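Local structure of putative Nitroreductase (3E39) at residues Y21-V26 with I74-V80; L65-Y71 with E124-Q128. The protein binds flavin mononucleotide and probably works as an FMN-dependent oxidoreductase of the nitroreductase type. One frame throughout, in Å; residues are numbered along the deposited sequence.

Contact 1 of 2, residues Y21-V26 with I74-V80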
# COMPACT_ATOMS: atom_id res chain seq x y z
N TYR A 21 -8.50 22.26 0.15
CA TYR A 21 -7.20 22.75 0.60
C TYR A 21 -7.19 24.26 0.73
O TYR A 21 -8.00 24.95 0.10
CB TYR A 21 -6.11 22.31 -0.41
CG TYR A 21 -6.33 20.90 -0.93
CD1 TYR A 21 -5.98 19.78 -0.16
CD2 TYR A 21 -6.99 20.68 -2.13
CE1 TYR A 21 -6.23 18.49 -0.62
CE2 TYR A 21 -7.25 19.38 -2.60
CZ TYR A 21 -6.87 18.28 -1.84
OH TYR A 21 -7.13 17.00 -2.29
N THR A 22 -6.23 24.76 1.49
CA THR A 22 -6.06 26.20 1.68
C THR A 22 -5.22 26.71 0.52
O THR A 22 -4.81 25.91 -0.32
CB THR A 22 -5.37 26.57 2.98
OG1 THR A 22 -3.97 26.21 2.94
CG2 THR A 22 -6.06 25.91 4.19
N ASP A 23 -4.95 28.02 0.48
CA ASP A 23 -4.12 28.57 -0.59
C ASP A 23 -2.63 28.50 -0.22
O ASP A 23 -1.77 28.99 -0.94
CB ASP A 23 -4.57 30.01 -0.90
CG ASP A 23 -5.93 30.08 -1.67
OD1 ASP A 23 -6.34 29.10 -2.34
OD2 ASP A 23 -6.59 31.16 -1.62
N GLU A 24 -2.30 27.84 0.88
CA GLU A 24 -0.91 27.78 1.32
C GLU A 24 -0.07 26.89 0.39
O GLU A 24 -0.50 25.81 -0.00
CB GLU A 24 -0.84 27.30 2.77
CG GLU A 24 0.54 27.35 3.39
CD GLU A 24 0.55 26.96 4.87
OE1 GLU A 24 -0.54 26.91 5.51
OE2 GLU A 24 1.68 26.73 5.39
N ALA A 25 1.14 27.36 0.07
CA ALA A 25 2.06 26.65 -0.83
C ALA A 25 2.52 25.34 -0.18
O ALA A 25 2.58 25.26 1.05
CB ALA A 25 3.29 27.51 -1.11
N VAL A 26 2.80 24.34 -1.02
CA VAL A 26 3.38 23.08 -0.57
C VAL A 26 4.81 23.15 -1.04
O VAL A 26 5.07 23.19 -2.27
CB VAL A 26 2.68 21.86 -1.17
CG1 VAL A 26 3.38 20.58 -0.74
CG2 VAL A 26 1.21 21.81 -0.76
N ILE A 74 -11.44 18.75 -7.21
CA ILE A 74 -10.29 18.33 -6.43
C ILE A 74 -9.02 18.70 -7.19
O ILE A 74 -8.10 19.29 -6.64
CB ILE A 74 -10.32 16.78 -6.17
CG1 ILE A 74 -11.54 16.42 -5.30
CG2 ILE A 74 -8.99 16.31 -5.49
CD1 ILE A 74 -11.75 14.91 -5.10
N VAL A 75 -8.97 18.34 -8.47
CA VAL A 75 -7.80 18.63 -9.31
C VAL A 75 -7.48 20.12 -9.34
O VAL A 75 -6.33 20.50 -9.16
CB VAL A 75 -7.95 18.08 -10.76
CG1 VAL A 75 -6.78 18.54 -11.68
CG2 VAL A 75 -8.01 16.55 -10.73
N ARG A 76 -8.48 20.97 -9.56
CA ARG A 76 -8.18 22.40 -9.65
C ARG A 76 -7.90 23.06 -8.30
O ARG A 76 -7.29 24.12 -8.25
CB ARG A 76 -9.30 23.15 -10.36
CG ARG A 76 -9.52 22.72 -11.78
CD ARG A 76 -10.53 23.67 -12.42
NE ARG A 76 -11.03 23.18 -13.70
CZ ARG A 76 -10.34 23.20 -14.84
NH1 ARG A 76 -9.12 23.71 -14.90
NH2 ARG A 76 -10.91 22.70 -15.94
N GLY A 77 -8.34 22.43 -7.22
CA GLY A 77 -8.13 22.98 -5.87
C GLY A 77 -6.82 22.58 -5.22
O GLY A 77 -6.32 23.27 -4.32
N ALA A 78 -6.24 21.47 -5.67
CA ALA A 78 -4.99 20.95 -5.12
C ALA A 78 -3.83 21.88 -5.42
O ALA A 78 -3.88 22.65 -6.39
CB ALA A 78 -4.70 19.57 -5.70
N LYS A 79 -2.82 21.87 -4.57
CA LYS A 79 -1.61 22.66 -4.81
C LYS A 79 -0.56 21.86 -5.53
O LYS A 79 0.26 22.42 -6.28
CB LYS A 79 -1.03 23.25 -3.51
CG LYS A 79 -2.04 24.11 -2.75
CD LYS A 79 -2.77 25.12 -3.65
CE LYS A 79 -4.05 25.57 -3.01
NZ LYS A 79 -4.92 26.36 -3.93
N VAL A 80 -0.57 20.54 -5.31
CA VAL A 80 0.31 19.66 -6.05
C VAL A 80 -0.42 18.33 -6.32
O VAL A 80 -1.22 17.88 -5.50
CB VAL A 80 1.66 19.41 -5.30
CG1 VAL A 80 1.43 18.71 -3.97
CG2 VAL A 80 2.67 18.62 -6.20
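The ammonium group of Lys-79 is held loosely by two oxygens: a weak salt bridge runs from NZ to OD1 of Asp-23 at 3.5 Å, and an equally weak bond goes back to the carbonyl O of Gly-77. CG of the lysine, set beside the backbone N (chi1 -57°), lies 3.6 Å from the carbonyl O of Glu-24, and the bend at chi2 turns the rest of the chain toward Asp-23. At the root of the same side chain, CB packs on Val-26 CG2 at 3.8 Å, and the valine's other branch, CG1, meets Val-80 CG1. The ring of Tyr-21 covers the end of the helix. Its CD2 lies 3.6 Å from Ala-78 CA, CE2 approaches Ala-78 CB at 4.0 Å, and OH reaches CG2 of Ile-74, a residue that touches the FMN. The carbonyl O of Gly-77 approaches the ring obliquely, 3.5 Å from Tyr-21 CD2. The loop keeps its shape through an ST turn, Glu-24 N donating to Thr-22 OG1 at 3.1 Å, with Asp-23 at the bend. Ala-150 of strand 143-152 and Val-120 of strand 118-122 also touch the tyrosine. Ala-78 leaves the helix, and strand 80-87 then starts with a classic beta bulge, Lys-79 and Val-80 both facing Ala-151 of strand 143-152.

Contact 2 of 2, residues L65-Y71 with E124-Q128. With FMN (flavin mononucleotide), chain E.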
# COMPACT_ATOMS: atom_id res chain seq x y z
N LEU A 65 -5.37 17.57 -16.92
CA LEU A 65 -5.86 16.61 -15.93
C LEU A 65 -7.34 16.79 -15.62
O LEU A 65 -8.11 15.82 -15.62
CB LEU A 65 -5.04 16.70 -14.62
CG LEU A 65 -3.57 16.25 -14.71
CD1 LEU A 65 -2.86 16.54 -13.38
CD2 LEU A 65 -3.48 14.77 -15.05
N ALA A 66 -7.73 18.04 -15.40
CA ALA A 66 -9.12 18.37 -15.03
C ALA A 66 -10.11 18.01 -16.12
O ALA A 66 -11.24 17.64 -15.83
CB ALA A 66 -9.25 19.84 -14.65
N ALA A 67 -9.70 18.12 -17.37
CA ALA A 67 -10.60 17.78 -18.49
C ALA A 67 -10.81 16.27 -18.68
O ALA A 67 -11.62 15.88 -19.50
CB ALA A 67 -10.09 18.38 -19.81
N HIS A 68 -10.06 15.44 -17.95
CA HIS A 68 -10.14 13.99 -18.11
C HIS A 68 -10.53 13.26 -16.83
O HIS A 68 -10.19 12.08 -16.64
CB HIS A 68 -8.82 13.44 -18.67
CG HIS A 68 -8.51 13.90 -20.07
ND1 HIS A 68 -8.93 13.22 -21.19
CD2 HIS A 68 -7.78 14.95 -20.51
CE1 HIS A 68 -8.51 13.86 -22.27
NE2 HIS A 68 -7.82 14.92 -21.88
N THR A 69 -11.26 13.98 -15.99
CA THR A 69 -11.80 13.47 -14.73
C THR A 69 -13.11 14.14 -14.34
O THR A 69 -13.36 15.31 -14.64
CB THR A 69 -10.79 13.64 -13.53
OG1 THR A 69 -11.33 13.02 -12.35
CG2 THR A 69 -10.46 15.12 -13.22
N ARG A 70 -13.97 13.37 -13.70
CA ARG A 70 -15.15 13.94 -13.08
C ARG A 70 -14.84 14.63 -11.75
O ARG A 70 -15.69 15.33 -11.20
CB ARG A 70 -16.22 12.88 -12.95
CG ARG A 70 -16.79 12.52 -14.32
CD ARG A 70 -18.00 11.61 -14.20
NE ARG A 70 -18.77 11.54 -15.45
CZ ARG A 70 -18.44 10.80 -16.51
NH1 ARG A 70 -17.34 10.06 -16.52
NH2 ARG A 70 -19.22 10.80 -17.58
N TYR A 71 -13.61 14.45 -11.25
CA TYR A 71 -13.18 15.10 -10.02
C TYR A 71 -12.32 16.33 -10.26
O TYR A 71 -11.29 16.54 -9.62
CB TYR A 71 -12.45 14.10 -9.13
CG TYR A 71 -13.32 12.96 -8.69
CD1 TYR A 71 -14.06 13.05 -7.52
CD2 TYR A 71 -13.40 11.79 -9.44
CE1 TYR A 71 -14.86 12.01 -7.11
CE2 TYR A 71 -14.21 10.74 -9.04
CZ TYR A 71 -14.94 10.88 -7.86
OH TYR A 71 -15.73 9.88 -7.42
N GLU A 124 -10.38 7.24 -10.23
CA GLU A 124 -11.31 7.35 -11.35
C GLU A 124 -10.60 7.93 -12.57
O GLU A 124 -10.92 7.57 -13.71
CB GLU A 124 -12.51 8.20 -10.92
CG GLU A 124 -13.41 8.67 -12.06
CD GLU A 124 -12.94 9.97 -12.72
OE1 GLU A 124 -11.93 10.56 -12.29
OE2 GLU A 124 -13.62 10.40 -13.67
N ILE A 125 -9.59 8.76 -12.33
CA ILE A 125 -8.89 9.43 -13.40
C ILE A 125 -8.14 8.46 -14.31
O ILE A 125 -7.96 8.74 -15.50
CB ILE A 125 -7.96 10.57 -12.85
CG1 ILE A 125 -7.42 11.44 -14.02
CG2 ILE A 125 -6.80 10.04 -11.94
CD1 ILE A 125 -6.88 12.77 -13.57
N ILE A 126 -7.72 7.32 -13.76
CA ILE A 126 -6.96 6.36 -14.57
C ILE A 126 -7.81 5.70 -15.64
O ILE A 126 -7.26 5.18 -16.62
CB ILE A 126 -6.16 5.29 -13.75
CG1 ILE A 126 -7.06 4.16 -13.27
CG2 ILE A 126 -5.32 5.96 -12.60
CD1 ILE A 126 -6.33 3.06 -12.52
N ASN A 127 -9.13 5.75 -15.47
CA ASN A 127 -10.05 5.19 -16.48
C ASN A 127 -9.88 5.89 -17.84
O ASN A 127 -10.22 5.32 -18.87
CB ASN A 127 -11.51 5.39 -16.08
CG ASN A 127 -11.87 4.78 -14.77
OD1 ASN A 127 -11.13 3.98 -14.19
ND2 ASN A 127 -13.06 5.15 -14.27
N GLN A 128 -9.41 7.13 -17.81
CA GLN A 128 -9.15 7.92 -19.02
C GLN A 128 -7.70 7.89 -19.50
O GLN A 128 -7.29 8.72 -20.31
CB GLN A 128 -9.60 9.37 -18.78
CG GLN A 128 -11.10 9.59 -18.64
CD GLN A 128 -11.73 9.02 -17.35
OE1 GLN A 128 -12.53 8.07 -17.41
NE2 GLN A 128 -11.36 9.58 -16.19
N1 FMN E . -11.61 9.56 -3.79
C2 FMN E . -12.16 10.47 -4.67
O2 FMN E . -12.71 11.48 -4.27
N3 FMN E . -12.06 10.27 -6.03
C4 FMN E . -11.45 9.16 -6.57
O4 FMN E . -11.21 9.14 -7.79
C4A FMN E . -10.90 8.22 -5.70
N5 FMN E . -10.28 7.11 -6.22
C5A FMN E . -9.70 6.16 -5.37
C6 FMN E . -9.10 5.03 -5.93
C7 FMN E . -8.50 4.07 -5.10
C7M FMN E . -8.01 2.78 -5.69
C8 FMN E . -8.54 4.26 -3.70
C8M FMN E . -7.88 3.25 -2.79
C9 FMN E . -9.17 5.38 -3.16
C9A FMN E . -9.76 6.35 -3.99
N10 FMN E . -10.41 7.50 -3.46
C10 FMN E . -10.98 8.43 -4.31
C1' FMN E . -10.52 7.72 -2.00
C2' FMN E . -11.57 6.81 -1.35
O2' FMN E . -12.88 7.29 -1.64
C3' FMN E . -11.35 6.79 0.16
O3' FMN E . -10.06 6.27 0.41
C4' FMN E . -12.36 5.92 0.89
O4' FMN E . -13.65 6.48 0.73
C5' FMN E . -12.06 5.84 2.37
O5' FMN E . -11.83 7.13 2.92
P FMN E . -10.51 7.56 3.71
O1P FMN E . -9.38 7.63 2.69
O2P FMN E . -10.79 8.90 4.37
O3P FMN E . -10.26 6.47 4.72
O HOH W 1 -15.70 9.23 -14.38
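Glu-124 sends its carboxylate across to the loop 69-71, where each oxygen takes a different donor. Thr-69 OG1 gives its proton to OE1 in a very short bond of 2.5 Å; the same hydroxyl accepts from Tyr-71 N, closing an ST turn that ties the glutamate to the start of helix 72-77. The backbone N of Arg-70 points almost straight at OE2 (3.0 Å, 173°). Both donors come from the syn side, though tilted out of the carboxylate plane. A water bridges OE2 to Arg-70 NH1. CG of Glu-124, anti to the backbone N (chi1 167°), lies at the edge of the Tyr-71 ring, 3.7 Å from CE2, and the bend at chi2 turns the carboxylate to Thr-69 and Arg-70. That ring carries the flavin on one face, with N3 of FMN 3.4 Å above its centre, while Glu-124 N donates to FMN O4 at 3.2 Å. Next, Ile-125 points CD1 between Thr-69 CB and Leu-65 CD2, and Leu-132 and Phe-145 continue the apolar packing. Gln-128 folds back at chi2, bringing NE2 to the carbonyl O of His-68 at 2.8 Å; the same nitrogen has a weak bond to Glu-124 O. A hydroxyl, a backbone N-H and a water together fix the position and rotation of the carboxylate; the residue that puts its N-H on FMN O4 is thus tied to the turn that carries the tyrosine packed on FMN N3.

Helix 72-77 ties the two contacts together: contact 2 ends at its N-cap, Tyr-71, and contact 1 lies at its other end. Val-75 packs against Leu-65, Ala-66 and Thr-69, so the segments touch although their centres are about 17 Å apart. Both contacts are partly buried, and both enclose isoleucine, leucine or valine side chains; the ion pair of contact 1 involves an exposed aspartate, while the polar network of contact 2 borders the flavin. In contact 1 the join is mainly packing, and its single ionic pair is weak. Contact 2 relies instead on short hydrogen bonds to a carboxylate and a carbonyl. Each supplies flavin-pocket residues, Ile-74 in the first, Tyr-71 and Glu-124 in the second.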